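Local structure of uronate isomerase (Bacillus halodurans C-125, 3HK8) at residues 24-29 against 353-358; 142-147 against 165-170; 299-304 against 325-330. The protein probably catalyses the zinc-dependent isomerisation of aldose uronates such as glucuronate and galacturonate to the corresponding ketose acids. All blocks are in the same frame, centred on the assembly; numbering follows the deposited sequence.

Contact 1: 24-29 against 353-358; sequences DMHTHL and HSDARV. With ZN (zinc ion), chain E; HDL (D-arabinohydroxamic acid), chain C.
His26, His28 and Asp355 converge on one zinc ion, a worked example of how a metal site is built from two loops remote in sequence. NE2 of His26 binds zinc at 2.1 Å, and NE2 of His28 and OD1 of Asp355 each approach within 2.0 Å. A His-X-His pair after the first strand, joined by an aspartate from a late loop, is the metal-binding pattern of the amidohydrolase superfamily. The spacing works because the two rings leave the chain differently: CG of His26 is anti to its backbone N (chi1 176°), whereas CG of His28 swings beside its own, bringing both imidazoles round to one point. Against the carboxylate of Asp355 the His28 ring is nearly coplanar (15°), with OD1 at its edge, while the His26 ring stands steeply across it (79°). The close ring nitrogens and OD1 share the metal, not a proton. O1A and O2 of the arabinohydroxamate complete the coordination.

With OD1 on zinc, a second-shell bond to OD2 helps to hold the carboxylate's rotation: NE2 of His353 donates to OD2 of Asp355 (3.0 Å), which lies in the imidazole plane but is met from above the carboxylate. Beyond His28, Arg357 runs extended alongside; its NE gives a 2.7 Å hydrogen bond to ligand O5 and NH2 reaches O4. At the far end Asp24 grips Ser354 twice, OD1 taking the backbone N and OD2 the OG at 2.5 Å, both on the syn side. Backbone bonds from Asp355 N to His26 O and from His28 N to Ala356 O join the loops directly.

The first loop follows strand 22-24, and the second leads into helix 361-386, whose Leu362 packs on Asp24, Leu29 and Ser354 and whose Trp366 bonds OD2 of Asp24.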
loop_
_atom_site.group_PDB
_atom_site.type_symbol
_atom_site.label_atom_id
_atom_site.label_comp_id
_atom_site.label_asym_id
_atom_site.label_seq_id
_atom_site.Cartn_x
_atom_site.Cartn_y
_atom_site.Cartn_z
ATOM N N ASP A 24 -8.405 -35.564 -23.113
ATOM C CA ASP A 24 -8.529 -34.942 -21.798
ATOM C C ASP A 24 -7.147 -34.359 -21.498
ATOM O O ASP A 24 -6.242 -35.089 -21.079
ATOM C CB ASP A 24 -8.886 -36.009 -20.766
ATOM C CG ASP A 24 -9.560 -35.430 -19.550
ATOM O OD1 ASP A 24 -9.261 -34.272 -19.188
ATOM O OD2 ASP A 24 -10.386 -36.139 -18.956
ATOM N N MET A 25 -6.982 -33.052 -21.687
ATOM C CA MET A 25 -5.660 -32.457 -21.511
ATOM C C MET A 25 -5.135 -32.144 -20.113
ATOM O O MET A 25 -4.069 -31.552 -19.970
ATOM C CB MET A 25 -5.499 -31.247 -22.451
ATOM C CG MET A 25 -6.633 -30.247 -22.438
ATOM S SD MET A 25 -6.570 -29.159 -21.019
ATOM C CE MET A 25 -5.185 -28.192 -21.435
ATOM N N HIS A 26 -5.870 -32.550 -19.088
ATOM C CA HIS A 26 -5.405 -32.403 -17.715
ATOM C C HIS A 26 -6.173 -33.300 -16.761
ATOM O O HIS A 26 -7.364 -33.096 -16.510
ATOM C CB HIS A 26 -5.484 -30.966 -17.200
ATOM C CG HIS A 26 -5.103 -30.845 -15.757
ATOM N ND1 HIS A 26 -3.887 -31.279 -15.273
ATOM C CD2 HIS A 26 -5.791 -30.388 -14.683
ATOM C CE1 HIS A 26 -3.842 -31.096 -13.966
ATOM N NE2 HIS A 26 -4.985 -30.558 -13.582
ATOM N N THR A 27 -5.475 -34.301 -16.235
ATOM C CA THR A 27 -6.054 -35.242 -15.283
ATOM C C THR A 27 -4.982 -35.610 -14.264
ATOM O O THR A 27 -3.830 -35.171 -14.364
ATOM C CB THR A 27 -6.496 -36.564 -15.949
ATOM O OG1 THR A 27 -5.335 -37.364 -16.219
ATOM C CG2 THR A 27 -7.247 -36.301 -17.257
ATOM N N HIS A 28 -5.382 -36.419 -13.289
ATOM C CA HIS A 28 -4.487 -36.904 -12.256
ATOM C C HIS A 28 -4.569 -38.426 -12.305
ATOM O O HIS A 28 -4.544 -39.110 -11.279
ATOM C CB HIS A 28 -4.916 -36.359 -10.891
ATOM C CG HIS A 28 -4.771 -34.873 -10.777
ATOM N ND1 HIS A 28 -3.579 -34.266 -10.449
ATOM C CD2 HIS A 28 -5.648 -33.872 -11.032
ATOM C CE1 HIS A 28 -3.726 -32.954 -10.507
ATOM N NE2 HIS A 28 -4.972 -32.689 -10.860
ATOM N N LEU A 29 -4.687 -38.940 -13.527
ATOM C CA LEU A 29 -4.746 -40.376 -13.761
ATOM C C LEU A 29 -3.360 -40.812 -14.207
ATOM O O LEU A 29 -2.523 -39.979 -14.557
ATOM C CB LEU A 29 -5.772 -40.707 -14.849
ATOM C CG LEU A 29 -7.207 -40.279 -14.531
ATOM C CD1 LEU A 29 -8.145 -40.692 -15.664
ATOM C CD2 LEU A 29 -7.638 -40.913 -13.213
ATOM N N HIS A 353 -11.686 -30.007 -19.381
ATOM C CA HIS A 353 -10.734 -31.054 -19.033
ATOM C C HIS A 353 -11.409 -31.673 -17.803
ATOM O O HIS A 353 -12.204 -31.004 -17.146
ATOM C CB HIS A 353 -9.342 -30.489 -18.692
ATOM C CG HIS A 353 -9.288 -29.699 -17.421
ATOM N ND1 HIS A 353 -9.530 -28.341 -17.374
ATOM C CD2 HIS A 353 -9.016 -30.076 -16.149
ATOM C CE1 HIS A 353 -9.410 -27.917 -16.127
ATOM N NE2 HIS A 353 -9.097 -28.950 -15.364
ATOM N N SER A 354 -11.116 -32.931 -17.490
ATOM C CA SER A 354 -11.771 -33.585 -16.355
ATOM C C SER A 354 -11.110 -33.391 -14.997
ATOM O O SER A 354 -11.804 -33.293 -13.986
ATOM C CB SER A 354 -11.891 -35.087 -16.602
ATOM O OG SER A 354 -10.625 -35.714 -16.454
ATOM N N ASP A 355 -9.780 -33.348 -14.974
ATOM C CA ASP A 355 -9.040 -33.213 -13.727
ATOM C C ASP A 355 -9.317 -34.463 -12.886
ATOM O O ASP A 355 -9.218 -34.434 -11.661
ATOM C CB ASP A 355 -9.505 -31.975 -12.959
ATOM C CG ASP A 355 -8.345 -31.140 -12.449
ATOM O OD1 ASP A 355 -7.410 -31.717 -11.854
ATOM O OD2 ASP A 355 -8.370 -29.909 -12.648
ATOM N N ALA A 356 -9.664 -35.560 -13.550
ATOM C CA ALA A 356 -9.993 -36.797 -12.851
ATOM C C ALA A 356 -8.865 -37.342 -11.975
ATOM O O ALA A 356 -7.711 -37.415 -12.401
ATOM C CB ALA A 356 -10.433 -37.860 -13.850
ATOM N N ARG A 357 -9.226 -37.711 -10.748
ATOM C CA ARG A 357 -8.297 -38.282 -9.778
ATOM C C ARG A 357 -8.574 -39.775 -9.682
ATOM O O ARG A 357 -7.699 -40.559 -9.309
ATOM C CB ARG A 357 -8.492 -37.634 -8.400
ATOM C CG ARG A 357 -7.701 -36.357 -8.201
ATOM C CD ARG A 357 -8.176 -35.619 -6.976
ATOM N NE ARG A 357 -7.312 -34.494 -6.638
ATOM C CZ ARG A 357 -6.149 -34.599 -5.999
ATOM N NH1 ARG A 357 -5.695 -35.786 -5.618
ATOM N NH2 ARG A 357 -5.445 -33.507 -5.727
ATOM N N VAL A 358 -9.806 -40.152 -10.012
ATOM C CA VAL A 358 -10.228 -41.543 -9.989
ATOM C C VAL A 358 -10.705 -41.904 -11.399
ATOM O O VAL A 358 -11.544 -41.210 -11.979
ATOM C CB VAL A 358 -11.374 -41.756 -8.969
ATOM C CG1 VAL A 358 -11.727 -43.236 -8.866
ATOM C CG2 VAL A 358 -10.953 -41.203 -7.609
HETATM ZN ZN ZN E . -5.588 -30.859 -11.537
HETATM O O1A HDL C . -4.035 -29.623 -10.627
HETATM C C1 HDL C . -4.342 -29.091 -9.527
HETATM O O1B HDL C . -3.560 -28.427 -8.805
HETATM C C2 HDL C . -5.783 -29.250 -9.011
HETATM O O2 HDL C . -6.625 -29.685 -10.089
HETATM C C3 HDL C . -5.802 -30.270 -7.836
HETATM O O3 HDL C . -5.483 -31.587 -8.285
HETATM C C4 HDL C . -7.165 -30.364 -7.062
HETATM O O4 HDL C . -6.967 -30.899 -5.756
HETATM C C5 HDL C . -8.235 -31.246 -7.764
HETATM O O5 HDL C . -8.705 -32.255 -7.237
HETATM N N6 HDL C . -8.637 -30.863 -8.983
HETATM O O6 HDL C . -9.433 -29.779 -9.180
HETATM O O HOH W 1 -5.292 -42.011 -10.562
HETATM O O HOH W 2 -5.321 -39.471 -8.382
#

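Contact 2: 142-147 against 165-170; sequences MTNDPF and FHAALR. With HDL (D-arabinohydroxamic acid), chain C.
Met142 lays its CG at the edge of the Phe165 ring, 4.2 Å from CD1, and at the other end the side chains of Pro146 and Leu169 cross at about a right angle, CD of Pro146 3.8 Å from CD1 of Leu169. Between these apolar pairs the backbones are joined by Met142 N to His166 O (2.8 Å), Asn144 N to Ala168 O and Arg170 N to Asn144 O, with a single bridge pairing Asn144 and Leu169. Outward, CG2 of Thr143 props the Arg170 chain, 3.7 Å from NE, while OG1 of Thr143 bonds Thr27 O. Bends at chi2 and chi3 (59° and 84°) curl Arg170 past that methyl and bring its guanidinium edge-on to the ligand, where NH2 donates to O1A at 2.6 Å. NE gives its proton to a water at 2.8 Å, and NH1 forms a salt bridge with Asp172. A leucine in its place would probably cost O1A this donor, though zinc would still hold it, and Asp172 its salt-bridge mate. Strand 137-141, helix 149-157 and strand 165-166 make a beta-alpha-beta crossover, whose first loop, with Arg170, borders the zinc site, as in the (beta/alpha)8 barrels of the amidohydrolase superfamily.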
loop_
_atom_site.group_PDB
_atom_site.type_symbol
_atom_site.label_atom_id
_atom_site.label_comp_id
_atom_site.label_asym_id
_atom_site.label_seq_id
_atom_site.Cartn_x
_atom_site.Cartn_y
_atom_site.Cartn_z
ATOM N N MET A 142 -1.582 -36.901 -18.247
ATOM C CA MET A 142 -1.309 -37.114 -16.832
ATOM C C MET A 142 -0.679 -35.867 -16.231
ATOM O O MET A 142 -0.343 -34.921 -16.943
ATOM C CB MET A 142 -0.301 -38.271 -16.641
ATOM C CG MET A 142 -0.654 -39.628 -17.258
ATOM S SD MET A 142 0.637 -40.925 -16.966
ATOM C CE MET A 142 1.794 -40.481 -18.165
ATOM N N THR A 143 -0.536 -35.884 -14.911
ATOM C CA THR A 143 0.133 -34.818 -14.168
ATOM C C THR A 143 1.295 -35.602 -13.542
ATOM O O THR A 143 1.087 -36.422 -12.640
ATOM C CB THR A 143 -0.742 -34.228 -13.040
ATOM O OG1 THR A 143 -1.843 -33.512 -13.611
ATOM C CG2 THR A 143 0.077 -33.262 -12.180
ATOM N N ASN A 144 2.505 -35.371 -14.035
ATOM C CA ASN A 144 3.665 -36.099 -13.545
ATOM C C ASN A 144 4.637 -35.215 -12.776
ATOM O O ASN A 144 5.315 -34.364 -13.347
ATOM C CB ASN A 144 4.355 -36.768 -14.735
ATOM C CG ASN A 144 3.390 -37.605 -15.554
ATOM O OD1 ASN A 144 3.015 -38.714 -15.160
ATOM N ND2 ASN A 144 2.954 -37.065 -16.682
ATOM N N ASP A 145 4.693 -35.444 -11.467
ATOM C CA ASP A 145 5.544 -34.680 -10.568
ATOM C C ASP A 145 6.797 -35.461 -10.172
ATOM O O ASP A 145 6.736 -36.395 -9.376
ATOM C CB ASP A 145 4.736 -34.295 -9.323
ATOM C CG ASP A 145 5.568 -33.581 -8.275
ATOM O OD1 ASP A 145 6.695 -33.134 -8.587
ATOM O OD2 ASP A 145 5.078 -33.458 -7.132
ATOM N N PRO A 146 7.957 -35.076 -10.727
ATOM C CA PRO A 146 9.237 -35.734 -10.440
ATOM C C PRO A 146 9.719 -35.546 -9.000
ATOM O O PRO A 146 10.740 -36.108 -8.610
ATOM C CB PRO A 146 10.180 -35.092 -11.452
ATOM C CG PRO A 146 9.652 -33.684 -11.533
ATOM C CD PRO A 146 8.151 -33.921 -11.624
ATOM N N PHE A 147 8.990 -34.758 -8.217
ATOM C CA PHE A 147 9.363 -34.512 -6.826
ATOM C C PHE A 147 8.649 -35.472 -5.889
ATOM O O PHE A 147 8.906 -35.486 -4.683
ATOM C CB PHE A 147 9.045 -33.064 -6.449
ATOM C CG PHE A 147 9.889 -32.062 -7.175
ATOM C CD1 PHE A 147 11.215 -31.865 -6.812
ATOM C CD2 PHE A 147 9.378 -31.356 -8.259
ATOM C CE1 PHE A 147 12.022 -30.979 -7.521
ATOM C CE2 PHE A 147 10.177 -30.468 -8.977
ATOM C CZ PHE A 147 11.504 -30.279 -8.607
ATOM N N PHE A 165 -1.897 -42.553 -22.957
ATOM C CA PHE A 165 -1.532 -41.619 -21.895
ATOM C C PHE A 165 -0.342 -40.729 -22.257
ATOM O O PHE A 165 0.672 -41.202 -22.770
ATOM C CB PHE A 165 -1.239 -42.392 -20.609
ATOM C CG PHE A 165 -2.442 -43.096 -20.050
ATOM C CD1 PHE A 165 -3.143 -42.559 -18.973
ATOM C CD2 PHE A 165 -2.916 -44.264 -20.646
ATOM C CE1 PHE A 165 -4.297 -43.167 -18.500
ATOM C CE2 PHE A 165 -4.074 -44.884 -20.181
ATOM C CZ PHE A 165 -4.767 -44.334 -19.106
ATOM N N HIS A 166 -0.477 -39.432 -21.991
ATOM C CA HIS A 166 0.592 -38.488 -22.289
ATOM C C HIS A 166 1.104 -37.825 -21.023
ATOM O O HIS A 166 0.355 -37.611 -20.068
ATOM C CB HIS A 166 0.100 -37.432 -23.280
ATOM C CG HIS A 166 -0.422 -38.021 -24.551
ATOM N ND1 HIS A 166 -1.722 -38.456 -24.687
ATOM C CD2 HIS A 166 0.205 -38.340 -25.705
ATOM C CE1 HIS A 166 -1.873 -39.020 -25.869
ATOM N NE2 HIS A 166 -0.718 -38.964 -26.508
ATOM N N ALA A 167 2.384 -37.490 -21.025
ATOM C CA ALA A 167 3.004 -36.874 -19.866
ATOM C C ALA A 167 2.962 -35.351 -19.875
ATOM O O ALA A 167 2.951 -34.716 -20.926
ATOM C CB ALA A 167 4.456 -37.347 -19.744
ATOM N N ALA A 168 2.923 -34.784 -18.676
ATOM C CA ALA A 168 2.939 -33.343 -18.479
ATOM C C ALA A 168 3.837 -33.154 -17.256
ATOM O O ALA A 168 3.604 -33.754 -16.201
ATOM C CB ALA A 168 1.530 -32.812 -18.210
ATOM N N LEU A 169 4.873 -32.337 -17.407
ATOM C CA LEU A 169 5.828 -32.092 -16.332
ATOM C C LEU A 169 5.328 -31.060 -15.310
ATOM O O LEU A 169 5.370 -29.856 -15.565
ATOM C CB LEU A 169 7.165 -31.643 -16.945
ATOM C CG LEU A 169 8.346 -31.292 -16.027
ATOM C CD1 LEU A 169 8.697 -32.468 -15.114
ATOM C CD2 LEU A 169 9.539 -30.917 -16.887
ATOM N N ARG A 170 4.851 -31.539 -14.160
ATOM C CA ARG A 170 4.346 -30.663 -13.107
ATOM C C ARG A 170 5.526 -30.138 -12.301
ATOM O O ARG A 170 6.371 -30.916 -11.856
ATOM C CB ARG A 170 3.372 -31.419 -12.199
ATOM C CG ARG A 170 2.810 -30.572 -11.054
ATOM C CD ARG A 170 2.063 -29.331 -11.556
ATOM N NE ARG A 170 0.691 -29.647 -11.913
ATOM C CZ ARG A 170 -0.379 -29.338 -11.180
ATOM N NH1 ARG A 170 -0.254 -28.679 -10.034
ATOM N NH2 ARG A 170 -1.582 -29.729 -11.582
HETATM O O1A HDL C . -4.035 -29.623 -10.627
HETATM C C1 HDL C . -4.342 -29.091 -9.527
HETATM O O1B HDL C . -3.560 -28.427 -8.805
HETATM C C2 HDL C . -5.783 -29.250 -9.011
HETATM O O2 HDL C . -6.625 -29.685 -10.089
HETATM C C3 HDL C . -5.802 -30.270 -7.836
HETATM O O3 HDL C . -5.483 -31.587 -8.285
HETATM C C4 HDL C . -7.165 -30.364 -7.062
HETATM O O4 HDL C . -6.967 -30.899 -5.756
HETATM C C5 HDL C . -8.235 -31.246 -7.764
HETATM O O5 HDL C . -8.705 -32.255 -7.237
HETATM N N6 HDL C . -8.637 -30.863 -8.983
HETATM O O6 HDL C . -9.433 -29.779 -9.180
HETATM O O HOH W 3 -0.581 -30.406 -14.294
#

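Contact 3: 299-304 against 325-330; sequences TMLSRE and WWFMNN. With HDL (D-arabinohydroxamic acid), chain C; CO3 (carbonate ion), chain D.
Leu301 and Trp325 are brought together by similar first torsions, CG of each anti to the backbone N (chi1 -163° and -176°): the leucine reaches across to the indole, and its CD1 settles over one face, 4.2 Å from the centroid of the six-membered ring, in a CH-pi contact. The same methyl wedges among three consecutive aromatic residues, lying 3.5 Å from CB of Trp326 and 3.6 Å from CD2 of Phe327. Met328 folds back at chi2 and chi3, which sets its CE 3.7 Å from CB of Arg303. Thr299 adds its CG2, 3.8 Å from CE3 of Trp325.

Polar groups lie beside the apolar wedge. Trp325 points NE1 almost straight (177°) at O2 of the arabinohydroxamate, 2.9 Å away, an oxygen that also binds zinc. Trp326 has CZ of Phe327 over one face and C4 of the ligand over the opposite face, both displaced toward the rim, while NE1 donates at 2.8 Å to a carbonate probably taken from the crystallisation liquor and also bound by Arg314 and Lys315 of the second subunit. One water joins the segments, accepting from Trp325 N and donating to Thr299 OG1 and Met300 O; Thr299 OG1 also bonds Phe322 O.

Residues 299-304 leave strand 296-300, beside strand 255-262, whose Met258 packs on Thr299 and Trp325. Residues 325-330 cross from strand 319-321 to helix 331-345, whose Ile333 touches Arg303 and Met328. That helix also brings the contact to a subunit interface, since Arg303 makes salt bridges to Glu336 of its own chain and to Glu336 of the second subunit.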
loop_
_atom_site.group_PDB
_atom_site.type_symbol
_atom_site.label_atom_id
_atom_site.label_comp_id
_atom_site.label_asym_id
_atom_site.label_seq_id
_atom_site.Cartn_x
_atom_site.Cartn_y
_atom_site.Cartn_z
ATOM N N THR A 299 -5.766 -21.483 -17.103
ATOM C CA THR A 299 -7.091 -21.714 -16.540
ATOM C C THR A 299 -7.033 -21.045 -15.168
ATOM O O THR A 299 -5.998 -21.086 -14.495
ATOM C CB THR A 299 -7.435 -23.220 -16.394
ATOM O OG1 THR A 299 -8.854 -23.365 -16.206
ATOM C CG2 THR A 299 -6.708 -23.840 -15.203
ATOM N N MET A 300 -8.123 -20.407 -14.760
ATOM C CA MET A 300 -8.132 -19.726 -13.471
ATOM C C MET A 300 -9.238 -20.242 -12.559
ATOM O O MET A 300 -10.292 -20.697 -13.021
ATOM C CB MET A 300 -8.214 -18.210 -13.701
ATOM C CG MET A 300 -6.989 -17.704 -14.498
ATOM S SD MET A 300 -6.880 -15.943 -14.784
ATOM C CE MET A 300 -6.119 -15.455 -13.215
ATOM N N LEU A 301 -8.980 -20.183 -11.260
ATOM C CA LEU A 301 -9.904 -20.694 -10.260
ATOM C C LEU A 301 -11.034 -19.756 -9.826
ATOM O O LEU A 301 -12.122 -20.213 -9.486
ATOM C CB LEU A 301 -9.104 -21.147 -9.038
ATOM C CG LEU A 301 -9.765 -22.074 -8.018
ATOM C CD1 LEU A 301 -10.287 -23.331 -8.709
ATOM C CD2 LEU A 301 -8.734 -22.436 -6.944
ATOM N N SER A 302 -10.788 -18.453 -9.841
ATOM C CA SER A 302 -11.807 -17.503 -9.419
ATOM C C SER A 302 -12.864 -17.198 -10.482
ATOM O O SER A 302 -12.539 -16.947 -11.641
ATOM C CB SER A 302 -11.155 -16.193 -8.972
ATOM O OG SER A 302 -12.134 -15.250 -8.564
ATOM N N ARG A 303 -14.131 -17.217 -10.076
ATOM C CA ARG A 303 -15.229 -16.910 -10.991
ATOM C C ARG A 303 -15.071 -15.479 -11.518
ATOM O O ARG A 303 -15.446 -15.165 -12.655
ATOM C CB ARG A 303 -16.573 -17.023 -10.265
ATOM C CG ARG A 303 -17.772 -16.769 -11.166
ATOM C CD ARG A 303 -19.047 -16.526 -10.380
ATOM N NE ARG A 303 -20.195 -16.344 -11.263
ATOM C CZ ARG A 303 -21.353 -15.808 -10.887
ATOM N NH1 ARG A 303 -21.516 -15.385 -9.641
ATOM N NH2 ARG A 303 -22.360 -15.719 -11.750
ATOM N N GLU A 304 -14.505 -14.614 -10.684
ATOM C CA GLU A 304 -14.311 -13.207 -11.033
ATOM C C GLU A 304 -13.159 -12.906 -12.000
ATOM O O GLU A 304 -12.963 -11.759 -12.397
ATOM C CB GLU A 304 -14.133 -12.381 -9.750
ATOM C CG GLU A 304 -15.400 -12.237 -8.903
ATOM C CD GLU A 304 -15.940 -13.566 -8.383
ATOM O OE1 GLU A 304 -15.160 -14.345 -7.789
ATOM O OE2 GLU A 304 -17.151 -13.827 -8.549
ATOM N N TRP A 325 -12.050 -25.182 -14.282
ATOM C CA TRP A 325 -11.286 -25.792 -13.214
ATOM C C TRP A 325 -11.796 -25.827 -11.775
ATOM O O TRP A 325 -12.169 -24.796 -11.197
ATOM C CB TRP A 325 -9.887 -25.158 -13.244
ATOM C CG TRP A 325 -8.888 -25.711 -12.276
ATOM C CD1 TRP A 325 -8.682 -27.022 -11.962
ATOM C CD2 TRP A 325 -7.883 -24.967 -11.573
ATOM N NE1 TRP A 325 -7.603 -27.144 -11.107
ATOM C CE2 TRP A 325 -7.096 -25.897 -10.856
ATOM C CE3 TRP A 325 -7.570 -23.601 -11.483
ATOM C CZ2 TRP A 325 -6.013 -25.508 -10.057
ATOM C CZ3 TRP A 325 -6.496 -23.214 -10.688
ATOM C CH2 TRP A 325 -5.730 -24.168 -9.984
ATOM N N TRP A 326 -11.817 -27.043 -11.222
ATOM C CA TRP A 326 -12.144 -27.274 -9.817
ATOM C C TRP A 326 -13.464 -26.661 -9.332
ATOM O O TRP A 326 -14.545 -27.191 -9.600
ATOM C CB TRP A 326 -10.971 -26.711 -9.010
ATOM C CG TRP A 326 -10.687 -27.287 -7.662
ATOM C CD1 TRP A 326 -11.555 -27.921 -6.816
ATOM C CD2 TRP A 326 -9.451 -27.164 -6.951
ATOM N NE1 TRP A 326 -10.932 -28.194 -5.616
ATOM C CE2 TRP A 326 -9.640 -27.739 -5.673
ATOM C CE3 TRP A 326 -8.197 -26.615 -7.272
ATOM C CZ2 TRP A 326 -8.620 -27.783 -4.711
ATOM C CZ3 TRP A 326 -7.181 -26.658 -6.310
ATOM C CH2 TRP A 326 -7.405 -27.239 -5.047
ATOM N N PHE A 327 -13.366 -25.554 -8.599
ATOM C CA PHE A 327 -14.555 -24.875 -8.081
ATOM C C PHE A 327 -15.394 -24.238 -9.195
ATOM O O PHE A 327 -16.520 -23.804 -8.953
ATOM C CB PHE A 327 -14.155 -23.814 -7.047
ATOM C CG PHE A 327 -13.335 -24.363 -5.909
ATOM C CD1 PHE A 327 -13.791 -25.455 -5.164
ATOM C CD2 PHE A 327 -12.097 -23.816 -5.603
ATOM C CE1 PHE A 327 -13.013 -25.999 -4.126
ATOM C CE2 PHE A 327 -11.310 -24.351 -4.566
ATOM C CZ PHE A 327 -11.774 -25.444 -3.832
ATOM N N MET A 328 -14.838 -24.182 -10.405
ATOM C CA MET A 328 -15.545 -23.641 -11.570
ATOM C C MET A 328 -16.299 -24.778 -12.283
ATOM O O MET A 328 -17.194 -24.536 -13.098
ATOM C CB MET A 328 -14.551 -23.026 -12.576
ATOM C CG MET A 328 -13.782 -21.777 -12.115
ATOM S SD MET A 328 -14.790 -20.289 -11.961
ATOM C CE MET A 328 -15.363 -20.506 -10.311
ATOM N N ASN A 329 -15.934 -26.019 -11.966
ATOM C CA ASN A 329 -16.522 -27.187 -12.622
ATOM C C ASN A 329 -17.904 -27.599 -12.108
ATOM O O ASN A 329 -18.105 -28.717 -11.644
ATOM C CB ASN A 329 -15.535 -28.361 -12.536
ATOM C CG ASN A 329 -15.835 -29.457 -13.549
ATOM O OD1 ASN A 329 -16.449 -29.209 -14.586
ATOM N ND2 ASN A 329 -15.387 -30.674 -13.257
ATOM N N ASN A 330 -18.850 -26.674 -12.211
ATOM C CA ASN A 330 -20.231 -26.878 -11.791
ATOM C C ASN A 330 -21.108 -26.336 -12.918
ATOM O O ASN A 330 -20.815 -25.285 -13.484
ATOM C CB ASN A 330 -20.490 -26.126 -10.481
ATOM C CG ASN A 330 -19.685 -26.692 -9.322
ATOM O OD1 ASN A 330 -19.998 -27.766 -8.804
ATOM N ND2 ASN A 330 -18.627 -25.983 -8.924
HETATM O O1A HDL C . -4.035 -29.623 -10.627
HETATM C C1 HDL C . -4.342 -29.091 -9.527
HETATM O O1B HDL C . -3.560 -28.427 -8.805
HETATM C C2 HDL C . -5.783 -29.250 -9.011
HETATM O O2 HDL C . -6.625 -29.685 -10.089
HETATM C C3 HDL C . -5.802 -30.270 -7.836
HETATM O O3 HDL C . -5.483 -31.587 -8.285
HETATM C C4 HDL C . -7.165 -30.364 -7.062
HETATM O O4 HDL C . -6.967 -30.899 -5.756
HETATM C C5 HDL C . -8.235 -31.246 -7.764
HETATM O O5 HDL C . -8.705 -32.255 -7.237
HETATM N N6 HDL C . -8.637 -30.863 -8.983
HETATM O O6 HDL C . -9.433 -29.779 -9.180
HETATM C C CO3 D . -12.688 -29.363 -2.289
HETATM O O1 CO3 D . -13.501 -28.502 -1.748
HETATM O O2 CO3 D . -12.881 -30.642 -2.104
HETATM O O3 CO3 D . -11.666 -28.950 -2.990
HETATM O O HOH W 4 -11.076 -22.561 -14.957
#

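In the fold
The three contacts are all buried, and all reach the same bound arabinohydroxamate from different parts of the barrel. Contact 1, nearest the centre of the chain, is polar and metal-centred, and it closes a loop of over three hundred residues within which the other two lie. Contact 2 is mainly backbone pairing with one arginine sent inward; it meets contact 1 directly through Thr143. Contact 3 is aromatic and apolar, touching contact 1 through Trp325 and Asp355, and it alone of the three reaches other subunits. Contacts 2 and 3 do not touch, their nearest atoms being about 6 Å apart, yet both reach the same mixed sheet.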